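Long-range contacts in toxin Tse2 (Pseudomonas aeruginosa, PDB 5AKO), which is injected by the H1 type VI secretion system into the cytoplasm of recipient cells, where it probably acts as a NAD-dependent toxin: residues His67-Ser72 and Ala82-Ala87; Val102-Gly107 and Gln140-Thr145; Gly114-Pro119 and Asn163-Ala168; Ile124-Lys129 and Met158-Asn163. One frame throughout, in Å; residues are numbered along the deposited sequence.

In the fold
Contacts 3 and 4 lie side by side on helix 154-176, share N163 and have centres about 12 Å apart; F164 passes from one to the other by packing on P125. Contact 2 holds the edge of the four-stranded sheet whose strand 128-136 starts in contact 4. Its centre is about 14 Å from that of contact 3, which it meets through a probable hydrogen bond from G107 N to D115 OD2. Contact 1, in the long loop before strand 100-103, is more remote, with its centre about 20 Å from that of contact 3, but H67 and P68 tie it to the helix at M158, L161 and D162 of contact 4.

Contact 1. Residues His67-Ser72 and Ala82-Ala87; sequences HPTFDS and APDIVA
The methyl CG2 of I85 approaches the F70 ring obliquely, 3.8 Å from F70 CE1, while the carbonyl oxygen of P68 lies 3.1 Å above one face of that ring, displaced toward the rim. The other flat group, the carboxylate of D84, is met from above its plane: T69 N donates to D84 OD2 over 3.1 Å, coming in about 50° out of the plane. In return the T69 hydroxyl takes the backbone of D84, with D84 N to T69 OG1 at 2.9 Å and a fairly straight N-H...O angle of 153°. With chi1 at 60°, T69 holds OG1 between its own backbone N and carbonyl carbon, turned to face that amide. T69 O adds two weak bonds, from D84 N and from the more distant I85 N. Beside this polar exchange lies an apolar patch. I85 CG2 touches both the P68 ring, 3.6 Å from P68 CG, and the F70 ring, and P68 CB rests on D84 CB at 3.6 Å. Farther along, P83 CB packs against F70 O. Neither segment is a regular strand; the two irregular loop segments run roughly antiparallel, and the chain of another protein also reaches this pair, making backbone bonds with A87 and weak side-chain bonds to P83 O and D84 O. T69 and D84 each use a side-chain oxygen to accept the other's backbone N-H, so two parts of one long loop are joined by a reciprocal pair of bonds, and the amide dipole of T69 would offset part of the negative charge on D84.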
loop_
_atom_site.group_PDB
_atom_site.type_symbol
_atom_site.label_atom_id
_atom_site.label_comp_id
_atom_site.label_asym_id
_atom_site.label_seq_id
_atom_site.Cartn_x
_atom_site.Cartn_y
_atom_site.Cartn_z
ATOM N N HIS C 67 -3.159 8.290 -25.472
ATOM C CA HIS C 67 -2.235 7.208 -25.211
ATOM C C HIS C 67 -1.852 7.264 -23.758
ATOM O O HIS C 67 -1.536 8.333 -23.247
ATOM C CB HIS C 67 -0.946 7.338 -26.048
ATOM C CG HIS C 67 -1.116 6.968 -27.479
ATOM N ND1 HIS C 67 -0.079 6.502 -28.250
ATOM C CD2 HIS C 67 -2.193 7.029 -28.296
ATOM C CE1 HIS C 67 -0.517 6.256 -29.473
ATOM N NE2 HIS C 67 -1.802 6.564 -29.526
ATOM N N PRO C 68 -1.863 6.132 -23.087
ATOM C CA PRO C 68 -1.361 6.097 -21.728
ATOM C C PRO C 68 0.139 5.898 -21.746
ATOM O O PRO C 68 0.640 5.308 -22.697
ATOM C CB PRO C 68 -1.982 4.820 -21.175
ATOM C CG PRO C 68 -2.100 3.921 -22.354
ATOM C CD PRO C 68 -2.458 4.833 -23.475
ATOM N N THR C 69 0.829 6.326 -20.689
ATOM C CA THR C 69 2.213 5.922 -20.476
ATOM C C THR C 69 2.256 4.391 -20.378
ATOM O O THR C 69 1.400 3.744 -19.713
ATOM C CB THR C 69 2.834 6.514 -19.173
ATOM O OG1 THR C 69 2.075 6.060 -18.037
ATOM C CG2 THR C 69 2.866 8.045 -19.189
ATOM N N PHE C 70 3.301 3.828 -20.986
ATOM C CA PHE C 70 3.573 2.401 -20.948
ATOM C C PHE C 70 4.739 2.013 -20.046
ATOM O O PHE C 70 4.913 0.856 -19.726
ATOM C CB PHE C 70 3.841 1.923 -22.368
ATOM C CG PHE C 70 2.636 2.046 -23.256
ATOM C CD1 PHE C 70 1.586 1.128 -23.148
ATOM C CD2 PHE C 70 2.529 3.095 -24.170
ATOM C CE1 PHE C 70 0.467 1.237 -23.964
ATOM C CE2 PHE C 70 1.380 3.232 -24.951
ATOM C CZ PHE C 70 0.348 2.301 -24.852
ATOM N N ASP C 71 5.551 2.968 -19.642
ATOM C CA ASP C 71 6.691 2.618 -18.822
ATOM C C ASP C 71 6.878 3.641 -17.727
ATOM O O ASP C 71 6.175 4.661 -17.682
ATOM C CB ASP C 71 7.953 2.509 -19.701
ATOM C CG ASP C 71 8.259 3.794 -20.490
ATOM O OD1 ASP C 71 7.832 4.900 -20.096
ATOM O OD2 ASP C 71 8.955 3.697 -21.527
ATOM N N SER C 72 7.834 3.365 -16.842
ATOM C CA SER C 72 8.416 4.405 -16.033
ATOM C C SER C 72 9.874 4.503 -16.440
ATOM O O SER C 72 10.664 3.550 -16.238
ATOM C CB SER C 72 8.269 4.127 -14.541
ATOM O OG SER C 72 8.573 2.804 -14.184
ATOM N N ALA C 82 4.519 5.309 -11.799
ATOM C CA ALA C 82 3.839 4.044 -12.195
ATOM C C ALA C 82 3.240 4.200 -13.589
ATOM O O ALA C 82 2.683 5.240 -13.867
ATOM C CB ALA C 82 2.755 3.654 -11.192
ATOM N N PRO C 83 3.419 3.213 -14.487
ATOM C CA PRO C 83 2.785 3.251 -15.821
ATOM C C PRO C 83 1.270 3.275 -15.726
ATOM O O PRO C 83 0.728 2.638 -14.883
ATOM C CB PRO C 83 3.217 1.922 -16.479
ATOM C CG PRO C 83 4.238 1.375 -15.578
ATOM C CD PRO C 83 4.000 1.893 -14.234
ATOM N N ASP C 84 0.611 3.981 -16.610
ATOM C CA ASP C 84 -0.841 4.041 -16.557
ATOM C C ASP C 84 -1.436 2.661 -16.852
ATOM O O ASP C 84 -2.403 2.253 -16.245
ATOM C CB ASP C 84 -1.380 5.030 -17.583
ATOM C CG ASP C 84 -0.941 6.467 -17.351
ATOM O OD1 ASP C 84 -0.622 6.855 -16.202
ATOM O OD2 ASP C 84 -0.956 7.235 -18.356
ATOM N N ILE C 85 -0.847 1.935 -17.783
ATOM C CA ILE C 85 -1.278 0.563 -18.070
ATOM C C ILE C 85 -0.064 -0.357 -18.194
ATOM O O ILE C 85 1.004 0.085 -18.506
ATOM C CB ILE C 85 -2.133 0.553 -19.353
ATOM C CG1 ILE C 85 -2.813 -0.791 -19.555
ATOM C CG2 ILE C 85 -1.305 0.900 -20.572
ATOM C CD1 ILE C 85 -3.841 -0.829 -20.683
ATOM N N VAL C 86 -0.270 -1.642 -17.961
ATOM C CA VAL C 86 0.768 -2.653 -17.852
ATOM C C VAL C 86 0.340 -3.969 -18.553
ATOM O O VAL C 86 -0.769 -4.485 -18.335
ATOM C CB VAL C 86 0.949 -2.993 -16.337
ATOM C CG1 VAL C 86 1.812 -4.193 -16.140
ATOM C CG2 VAL C 86 1.550 -1.809 -15.586
ATOM N N ALA C 87 1.227 -4.523 -19.364
ATOM C CA ALA C 87 0.977 -5.759 -20.074
ATOM C C ALA C 87 1.249 -6.973 -19.206
ATOM O O ALA C 87 2.125 -6.939 -18.350
ATOM C CB ALA C 87 1.881 -5.815 -21.313
#

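Contact 2. Residues Val102-Gly107 and Gln140-Thr145; sequences VFDRAG and QATHYT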
loop_
_atom_site.group_PDB
_atom_site.type_symbol
_atom_site.label_atom_id
_atom_site.label_comp_id
_atom_site.label_asym_id
_atom_site.label_seq_id
_atom_site.Cartn_x
_atom_site.Cartn_y
_atom_site.Cartn_z
ATOM N N VAL C 102 -9.300 10.111 -17.881
ATOM C CA VAL C 102 -10.060 11.304 -18.205
ATOM C C VAL C 102 -11.034 11.627 -17.077
ATOM O O VAL C 102 -11.264 10.783 -16.217
ATOM C CB VAL C 102 -10.805 11.155 -19.518
ATOM C CG1 VAL C 102 -9.832 11.063 -20.666
ATOM C CG2 VAL C 102 -11.737 9.960 -19.489
ATOM N N PHE C 103 -11.604 12.833 -17.076
ATOM C CA PHE C 103 -12.514 13.256 -16.018
ATOM C C PHE C 103 -13.771 13.845 -16.647
ATOM O O PHE C 103 -13.805 14.114 -17.848
ATOM C CB PHE C 103 -11.858 14.329 -15.188
ATOM C CG PHE C 103 -10.674 13.858 -14.441
ATOM C CD1 PHE C 103 -10.826 13.213 -13.227
ATOM C CD2 PHE C 103 -9.419 14.013 -14.965
ATOM C CE1 PHE C 103 -9.740 12.756 -12.522
ATOM C CE2 PHE C 103 -8.317 13.587 -14.252
ATOM C CZ PHE C 103 -8.488 12.957 -13.027
ATOM N N ASP C 104 -14.759 14.112 -15.802
ATOM C CA ASP C 104 -16.062 14.610 -16.250
ATOM C C ASP C 104 -16.212 16.132 -16.083
ATOM O O ASP C 104 -17.314 16.666 -16.166
ATOM C CB ASP C 104 -17.205 13.856 -15.514
ATOM C CG ASP C 104 -17.274 14.183 -14.012
ATOM O OD1 ASP C 104 -16.256 14.665 -13.413
ATOM O OD2 ASP C 104 -18.351 13.927 -13.415
ATOM N N ARG C 105 -15.121 16.826 -15.819
ATOM C CA ARG C 105 -15.140 18.275 -15.969
ATOM C C ARG C 105 -13.765 18.736 -16.389
ATOM O O ARG C 105 -12.815 17.945 -16.362
ATOM C CB ARG C 105 -15.596 18.976 -14.685
ATOM C CG ARG C 105 -14.571 18.985 -13.586
ATOM C CD ARG C 105 -15.062 19.709 -12.333
ATOM N NE ARG C 105 -14.050 19.579 -11.276
ATOM C CZ ARG C 105 -12.934 20.314 -11.177
ATOM N NH1 ARG C 105 -12.649 21.255 -12.073
ATOM N NH2 ARG C 105 -12.095 20.106 -10.161
ATOM N N ALA C 106 -13.671 20.019 -16.762
ATOM C CA ALA C 106 -12.438 20.618 -17.282
ATOM C C ALA C 106 -11.557 21.199 -16.201
ATOM O O ALA C 106 -12.031 21.632 -15.158
ATOM C CB ALA C 106 -12.784 21.726 -18.265
ATOM N N GLY C 107 -10.261 21.267 -16.476
ATOM C CA GLY C 107 -9.368 22.024 -15.617
ATOM C C GLY C 107 -9.048 21.299 -14.318
ATOM O O GLY C 107 -8.536 21.880 -13.391
ATOM N N GLN C 140 -12.609 16.719 -6.843
ATOM C CA GLN C 140 -13.988 17.087 -7.081
ATOM C C GLN C 140 -14.343 16.812 -8.509
ATOM O O GLN C 140 -14.832 17.684 -9.225
ATOM C CB GLN C 140 -14.225 18.569 -6.801
ATOM C CG GLN C 140 -13.775 19.027 -5.439
ATOM C CD GLN C 140 -14.150 20.477 -5.219
ATOM O OE1 GLN C 140 -15.331 20.813 -5.060
ATOM N NE2 GLN C 140 -13.166 21.346 -5.260
ATOM N N ALA C 141 -14.097 15.587 -8.915
ATOM C CA ALA C 141 -14.429 15.168 -10.251
ATOM C C ALA C 141 -14.425 13.695 -10.267
ATOM O O ALA C 141 -13.756 13.058 -9.464
ATOM C CB ALA C 141 -13.409 15.704 -11.268
ATOM N N THR C 142 -15.166 13.135 -11.186
ATOM C CA THR C 142 -15.250 11.675 -11.254
ATOM C C THR C 142 -14.251 11.217 -12.271
ATOM O O THR C 142 -14.228 11.734 -13.386
ATOM C CB THR C 142 -16.666 11.187 -11.670
ATOM O OG1 THR C 142 -17.575 11.464 -10.598
ATOM C CG2 THR C 142 -16.637 9.685 -11.910
ATOM N N HIS C 143 -13.477 10.215 -11.908
ATOM C CA HIS C 143 -12.430 9.697 -12.819
ATOM C C HIS C 143 -12.960 8.567 -13.705
ATOM O O HIS C 143 -13.793 7.761 -13.245
ATOM C CB HIS C 143 -11.297 9.140 -11.984
ATOM C CG HIS C 143 -10.142 8.658 -12.798
ATOM N ND1 HIS C 143 -10.100 7.412 -13.380
ATOM C CD2 HIS C 143 -8.981 9.261 -13.119
ATOM C CE1 HIS C 143 -8.951 7.264 -14.010
ATOM N NE2 HIS C 143 -8.261 8.376 -13.872
ATOM N N TYR C 144 -12.459 8.485 -14.943
ATOM C CA TYR C 144 -12.827 7.445 -15.869
ATOM C C TYR C 144 -11.579 6.892 -16.551
ATOM O O TYR C 144 -10.572 7.606 -16.664
ATOM C CB TYR C 144 -13.761 7.982 -16.932
ATOM C CG TYR C 144 -15.202 8.315 -16.506
ATOM C CD1 TYR C 144 -15.492 9.470 -15.831
ATOM C CD2 TYR C 144 -16.251 7.500 -16.846
ATOM C CE1 TYR C 144 -16.787 9.789 -15.465
ATOM C CE2 TYR C 144 -17.543 7.787 -16.511
ATOM C CZ TYR C 144 -17.811 8.934 -15.789
ATOM O OH TYR C 144 -19.097 9.273 -15.419
ATOM N N THR C 145 -11.637 5.628 -17.024
ATOM C CA THR C 145 -10.478 5.005 -17.635
ATOM C C THR C 145 -10.851 4.381 -18.955
ATOM O O THR C 145 -11.776 3.598 -19.035
ATOM C CB THR C 145 -9.881 3.921 -16.720
ATOM O OG1 THR C 145 -9.579 4.503 -15.457
ATOM C CG2 THR C 145 -8.569 3.328 -17.316
HETATM O O HOH W 1 -18.784 13.739 -10.990
#
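V102 and Y144 form a hydrogen-bonded pair in the antiparallel sheet, where edge strand 100-103 lies beside strand 141-148; V102 N reaches Y144 O at 3.1 Å and Y144 N returns to V102 O at 2.9 Å. The tight part is on the face of F103 and H143, a non-hydrogen-bonded pair. H143, its CG anti to the backbone N (chi1 -177°), turns the imidazole edge toward the F103 ring face in an offset edge-to-face stack, planes 85° apart and centroids 5.2 Å apart. That imidazole is also gripped by S101 OG at NE2 and D133 OD2 at ND1, and apolar side chains of another protein's chain pack on both F103 and H143.

Beyond F103 the backbone pairing weakens, D104 N making only a weak bond to T142 O, and side chains take over toward solvent. D104 OD1 accepts T142 N at 2.9 Å from above the carboxylate plane, while a water bridges D104 OD2 and T142 OG1. At the start of strand 141-148, where Q140 and A141 form a G1 beta bulge against strand 128-136, R105 NH2 bonds to L139 O; R105 NE donates to Q140 O at 2.9 Å, the oxygen in the guanidinium plane although the donor stands above the carbonyl plane.

Contact 3. Residues Gly114-Pro119 and Asn163-Ala168; sequences GDFVIP and NFVRNA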
loop_
_atom_site.group_PDB
_atom_site.type_symbol
_atom_site.label_atom_id
_atom_site.label_comp_id
_atom_site.label_asym_id
_atom_site.label_seq_id
_atom_site.Cartn_x
_atom_site.Cartn_y
_atom_site.Cartn_z
ATOM N N GLY C 114 -4.431 22.695 -21.368
ATOM C CA GLY C 114 -5.854 22.690 -21.634
ATOM C C GLY C 114 -6.379 21.289 -21.666
ATOM O O GLY C 114 -5.692 20.327 -21.266
ATOM N N ASP C 115 -7.600 21.163 -22.165
ATOM C CA ASP C 115 -8.309 19.892 -22.157
ATOM C C ASP C 115 -8.716 19.543 -23.547
ATOM O O ASP C 115 -9.319 20.368 -24.237
ATOM C CB ASP C 115 -9.537 20.018 -21.276
ATOM C CG ASP C 115 -9.185 20.282 -19.796
ATOM O OD1 ASP C 115 -8.709 19.348 -19.093
ATOM O OD2 ASP C 115 -9.425 21.421 -19.334
ATOM N N PHE C 116 -8.422 18.318 -23.952
ATOM C CA PHE C 116 -8.988 17.787 -25.147
ATOM C C PHE C 116 -10.325 17.214 -24.745
ATOM O O PHE C 116 -10.379 16.457 -23.787
ATOM C CB PHE C 116 -8.090 16.704 -25.711
ATOM C CG PHE C 116 -8.694 15.962 -26.856
ATOM C CD1 PHE C 116 -8.682 16.503 -28.111
ATOM C CD2 PHE C 116 -9.307 14.742 -26.669
ATOM C CE1 PHE C 116 -9.251 15.831 -29.185
ATOM C CE2 PHE C 116 -9.915 14.083 -27.727
ATOM C CZ PHE C 116 -9.882 14.620 -28.986
ATOM N N VAL C 117 -11.384 17.513 -25.522
ATOM C CA VAL C 117 -12.782 17.215 -25.138
ATOM C C VAL C 117 -13.331 16.026 -25.900
ATOM O O VAL C 117 -13.211 15.987 -27.103
ATOM C CB VAL C 117 -13.733 18.368 -25.475
ATOM C CG1 VAL C 117 -15.121 18.020 -24.996
ATOM C CG2 VAL C 117 -13.264 19.700 -24.860
ATOM N N ILE C 118 -13.916 15.062 -25.186
ATOM C CA ILE C 118 -14.562 13.889 -25.757
ATOM C C ILE C 118 -16.047 14.034 -25.462
ATOM O O ILE C 118 -16.491 13.860 -24.294
ATOM C CB ILE C 118 -14.046 12.597 -25.148
ATOM C CG1 ILE C 118 -12.525 12.476 -25.378
ATOM C CG2 ILE C 118 -14.781 11.399 -25.735
ATOM C CD1 ILE C 118 -11.941 11.165 -24.855
ATOM N N PRO C 119 -16.814 14.455 -26.486
ATOM C CA PRO C 119 -18.164 14.885 -26.111
ATOM C C PRO C 119 -19.073 13.715 -25.841
ATOM O O PRO C 119 -18.877 12.637 -26.411
ATOM C CB PRO C 119 -18.633 15.654 -27.344
ATOM C CG PRO C 119 -17.347 16.245 -27.864
ATOM C CD PRO C 119 -16.366 15.112 -27.717
ATOM N N ASN C 163 -8.064 6.304 -33.345
ATOM C CA ASN C 163 -9.424 6.407 -33.829
ATOM C C ASN C 163 -10.373 7.033 -32.845
ATOM O O ASN C 163 -11.316 7.686 -33.250
ATOM C CB ASN C 163 -9.969 5.049 -34.249
ATOM C CG ASN C 163 -9.281 4.515 -35.487
ATOM O OD1 ASN C 163 -8.593 5.251 -36.190
ATOM N ND2 ASN C 163 -9.429 3.248 -35.731
ATOM N N PHE C 164 -10.124 6.860 -31.550
ATOM C CA PHE C 164 -10.956 7.492 -30.547
ATOM C C PHE C 164 -10.803 9.015 -30.589
ATOM O O PHE C 164 -11.772 9.755 -30.407
ATOM C CB PHE C 164 -10.605 6.981 -29.143
ATOM C CG PHE C 164 -11.740 7.098 -28.122
ATOM C CD1 PHE C 164 -12.906 7.754 -28.401
ATOM C CD2 PHE C 164 -11.630 6.501 -26.908
ATOM C CE1 PHE C 164 -13.903 7.846 -27.461
ATOM C CE2 PHE C 164 -12.654 6.552 -25.982
ATOM C CZ PHE C 164 -13.785 7.254 -26.256
ATOM N N VAL C 165 -9.588 9.495 -30.774
ATOM C CA VAL C 165 -9.353 10.933 -30.948
ATOM C C VAL C 165 -10.134 11.456 -32.150
ATOM O O VAL C 165 -10.821 12.473 -32.061
ATOM C CB VAL C 165 -7.867 11.232 -31.181
ATOM C CG1 VAL C 165 -7.667 12.677 -31.595
ATOM C CG2 VAL C 165 -7.045 10.914 -29.936
ATOM N N ARG C 166 -10.049 10.740 -33.262
ATOM C CA ARG C 166 -10.701 11.156 -34.500
ATOM C C ARG C 166 -12.211 11.155 -34.331
ATOM O O ARG C 166 -12.868 12.063 -34.804
ATOM C CB ARG C 166 -10.345 10.196 -35.646
ATOM C CG ARG C 166 -8.878 10.165 -36.049
ATOM C CD ARG C 166 -8.729 9.211 -37.230
ATOM N NE ARG C 166 -7.356 8.824 -37.471
ATOM C CZ ARG C 166 -6.509 9.439 -38.293
ATOM N NH1 ARG C 166 -6.855 10.526 -38.970
ATOM N NH2 ARG C 166 -5.266 8.979 -38.427
ATOM N N ASN C 167 -12.763 10.142 -33.656
ATOM C CA ASN C 167 -14.216 10.092 -33.412
ATOM C C ASN C 167 -14.653 11.292 -32.610
ATOM O O ASN C 167 -15.749 11.860 -32.846
ATOM C CB ASN C 167 -14.630 8.815 -32.675
ATOM C CG ASN C 167 -14.389 7.563 -33.485
ATOM O OD1 ASN C 167 -13.970 7.624 -34.636
ATOM N ND2 ASN C 167 -14.596 6.410 -32.858
ATOM N N ALA C 168 -13.792 11.701 -31.681
ATOM C CA ALA C 168 -14.141 12.802 -30.770
ATOM C C ALA C 168 -14.215 14.134 -31.501
ATOM O O ALA C 168 -15.065 14.967 -31.222
ATOM C CB ALA C 168 -13.138 12.878 -29.621
#
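A168 CB is the small bump on which strand 114-118 closes over helix 163-168. It enters a hollow walled by the end of the F116 ring, the backbone from V117 to I118 and the ring of P119. F116 CZ is its closest partner at 3.7 Å, V117 O stands 4.0 Å away from it, and P119 CD lies 3.7 Å from A168 O just beyond. F116 is itself the larger projection: CG anti to its backbone N (chi1 172°) carries the ring to the helix, where its tip CZ settles between A168 CB and V165. There CZ is 3.9 Å from V165 CG1, and V165 O is met at the ring edge. On the other flank I118 CG2 touches F164 CE1 at 4.0 Å, the two side chains crossing at about a right angle. The side chains meet by apolar contact, with the carbonyl oxygens of V117, V165 and A168 at its margins. The axes cross at 77° and approach to 8.6 Å, a spacing that the small alanine allows while F164 and V165 spread to its two sides. Six of the seven touching residues are buried, so this is interior packing. Behind it, strand 114-118 pairs with strand 33-37 through backbone bonds of F116 with R35 and I118 with L33. Farther along the same helix, Q172 NE2 bonds to V117 O and R171 packs on P119, while F164 also packs on P125, in the loop that follows strand 114-118.

Contact 4. Residues Ile124-Lys129 and Met158-Asn163; sequences IPPDLK and MGQLDN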
loop_
_atom_site.group_PDB
_atom_site.type_symbol
_atom_site.label_atom_id
_atom_site.label_comp_id
_atom_site.label_asym_id
_atom_site.label_seq_id
_atom_site.Cartn_x
_atom_site.Cartn_y
_atom_site.Cartn_z
ATOM N N ILE C 124 -17.129 4.954 -29.397
ATOM C CA ILE C 124 -16.051 4.247 -28.809
ATOM C C ILE C 124 -15.510 3.140 -29.724
ATOM O O ILE C 124 -16.227 2.176 -30.087
ATOM C CB ILE C 124 -16.501 3.603 -27.488
ATOM C CG1 ILE C 124 -17.021 4.664 -26.510
ATOM C CG2 ILE C 124 -15.337 2.833 -26.865
ATOM C CD1 ILE C 124 -17.759 4.114 -25.292
ATOM N N PRO C 125 -14.207 3.204 -30.065
ATOM C CA PRO C 125 -13.713 2.153 -30.942
ATOM C C PRO C 125 -14.053 0.754 -30.434
ATOM O O PRO C 125 -14.051 0.520 -29.203
ATOM C CB PRO C 125 -12.211 2.397 -30.956
ATOM C CG PRO C 125 -12.105 3.878 -30.768
ATOM C CD PRO C 125 -13.156 4.187 -29.754
ATOM N N PRO C 126 -14.338 -0.169 -31.360
ATOM C CA PRO C 126 -14.927 -1.461 -31.047
ATOM C C PRO C 126 -14.261 -2.283 -29.954
ATOM O O PRO C 126 -14.964 -2.985 -29.209
ATOM C CB PRO C 126 -14.865 -2.236 -32.397
ATOM C CG PRO C 126 -13.941 -1.447 -33.282
ATOM C CD PRO C 126 -14.134 -0.017 -32.818
ATOM N N ASP C 127 -12.948 -2.245 -29.849
ATOM C CA ASP C 127 -12.287 -3.071 -28.818
ATOM C C ASP C 127 -11.829 -2.307 -27.554
ATOM O O ASP C 127 -11.034 -2.821 -26.775
ATOM C CB ASP C 127 -11.108 -3.816 -29.450
ATOM C CG ASP C 127 -11.549 -4.891 -30.416
ATOM O OD1 ASP C 127 -12.439 -5.696 -30.021
ATOM O OD2 ASP C 127 -10.989 -4.934 -31.541
ATOM N N LEU C 128 -12.368 -1.112 -27.342
ATOM C CA LEU C 128 -12.064 -0.329 -26.164
ATOM C C LEU C 128 -13.304 -0.184 -25.363
ATOM O O LEU C 128 -14.414 -0.441 -25.860
ATOM C CB LEU C 128 -11.594 1.051 -26.560
ATOM C CG LEU C 128 -10.262 1.170 -27.296
ATOM C CD1 LEU C 128 -9.905 2.632 -27.473
ATOM C CD2 LEU C 128 -9.135 0.461 -26.557
ATOM N N LYS C 129 -13.133 0.183 -24.100
ATOM C CA LYS C 129 -14.266 0.545 -23.265
ATOM C C LYS C 129 -13.817 1.596 -22.290
ATOM O O LYS C 129 -12.615 1.794 -22.114
ATOM C CB LYS C 129 -14.853 -0.663 -22.561
ATOM C CG LYS C 129 -13.932 -1.338 -21.559
ATOM C CD LYS C 129 -14.432 -2.732 -21.182
ATOM C CE LYS C 129 -13.629 -3.320 -20.036
ATOM N NZ LYS C 129 -14.158 -4.642 -19.635
ATOM N N MET C 158 -2.904 1.366 -29.278
ATOM C CA MET C 158 -2.553 2.698 -29.769
ATOM C C MET C 158 -3.437 3.050 -30.968
ATOM O O MET C 158 -3.957 4.184 -31.062
ATOM C CB MET C 158 -1.072 2.778 -30.148
ATOM C CG MET C 158 -0.117 2.758 -28.964
ATOM S SD MET C 158 1.619 2.508 -29.372
ATOM C CE MET C 158 2.169 4.153 -29.839
ATOM N N GLY C 159 -3.622 2.082 -31.872
ATOM C CA GLY C 159 -4.415 2.335 -33.081
ATOM C C GLY C 159 -5.830 2.747 -32.721
ATOM O O GLY C 159 -6.384 3.720 -33.275
ATOM N N GLN C 160 -6.413 2.028 -31.765
ATOM C CA GLN C 160 -7.781 2.302 -31.387
ATOM C C GLN C 160 -7.865 3.642 -30.696
ATOM O O GLN C 160 -8.828 4.387 -30.891
ATOM C CB GLN C 160 -8.333 1.201 -30.533
ATOM C CG GLN C 160 -8.297 -0.161 -31.204
ATOM C CD GLN C 160 -9.562 -0.458 -31.910
ATOM O OE1 GLN C 160 -10.547 -0.933 -31.292
ATOM N NE2 GLN C 160 -9.597 -0.125 -33.191
ATOM N N LEU C 161 -6.848 3.981 -29.914
ATOM C CA LEU C 161 -6.882 5.257 -29.210
ATOM C C LEU C 161 -6.775 6.446 -30.211
ATOM O O LEU C 161 -7.453 7.476 -30.042
ATOM C CB LEU C 161 -5.787 5.295 -28.133
ATOM C CG LEU C 161 -6.025 4.301 -27.001
ATOM C CD1 LEU C 161 -4.729 4.076 -26.232
ATOM C CD2 LEU C 161 -7.124 4.785 -26.062
ATOM N N ASP C 162 -5.984 6.275 -31.271
ATOM C CA ASP C 162 -5.997 7.238 -32.378
ATOM C C ASP C 162 -7.394 7.409 -33.032
ATOM O O ASP C 162 -7.886 8.531 -33.200
ATOM C CB ASP C 162 -4.888 6.891 -33.380
ATOM C CG ASP C 162 -3.476 7.156 -32.796
ATOM O OD1 ASP C 162 -3.354 8.000 -31.859
ATOM O OD2 ASP C 162 -2.503 6.508 -33.246
ATOM N N ASN C 163 -8.064 6.304 -33.345
ATOM C CA ASN C 163 -9.424 6.407 -33.829
ATOM C C ASN C 163 -10.373 7.033 -32.845
ATOM O O ASN C 163 -11.316 7.686 -33.250
ATOM C CB ASN C 163 -9.969 5.049 -34.249
ATOM C CG ASN C 163 -9.281 4.515 -35.487
ATOM O OD1 ASN C 163 -8.593 5.251 -36.190
ATOM N ND2 ASN C 163 -9.429 3.248 -35.731
#
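P125 to L128 form a type I beta turn, closed by L128 N to P125 O at 3.0 Å, that lies against helix 158-163 with P125 facing Q160. The Q160 side chain reaches across from helix to turn. Its chain folds sharply at chi2 (-93°), which carries the carboxamide to the turn, where OE1 accepts D127 N over 3.1 Å. The donor stands nearly in line with the C=O bond, at a C=O...N angle of 177°. The same oxygen lies among carbons, 3.5 Å from D127 CB and about 4.0 Å from P126 CG, whose side chain crosses that of Q160 at about a right angle. P125 packs on the helix backbone, its CG 3.3 Å from Q160 O. L128 also slides past Q160, in the opposite direction, with CD1 3.7 Å from Q160 CB, and the same methyl meets L161 CD2 at 3.8 Å. Strand 128-136 begins at L128, on which L157 of the helix also packs. The turn therefore meets the helix through a single polar bond in a mostly apolar interface: Q160 serves at once as an aliphatic spacer for L128 and, at its tip, as the acceptor that satisfies the backbone N-H of D127.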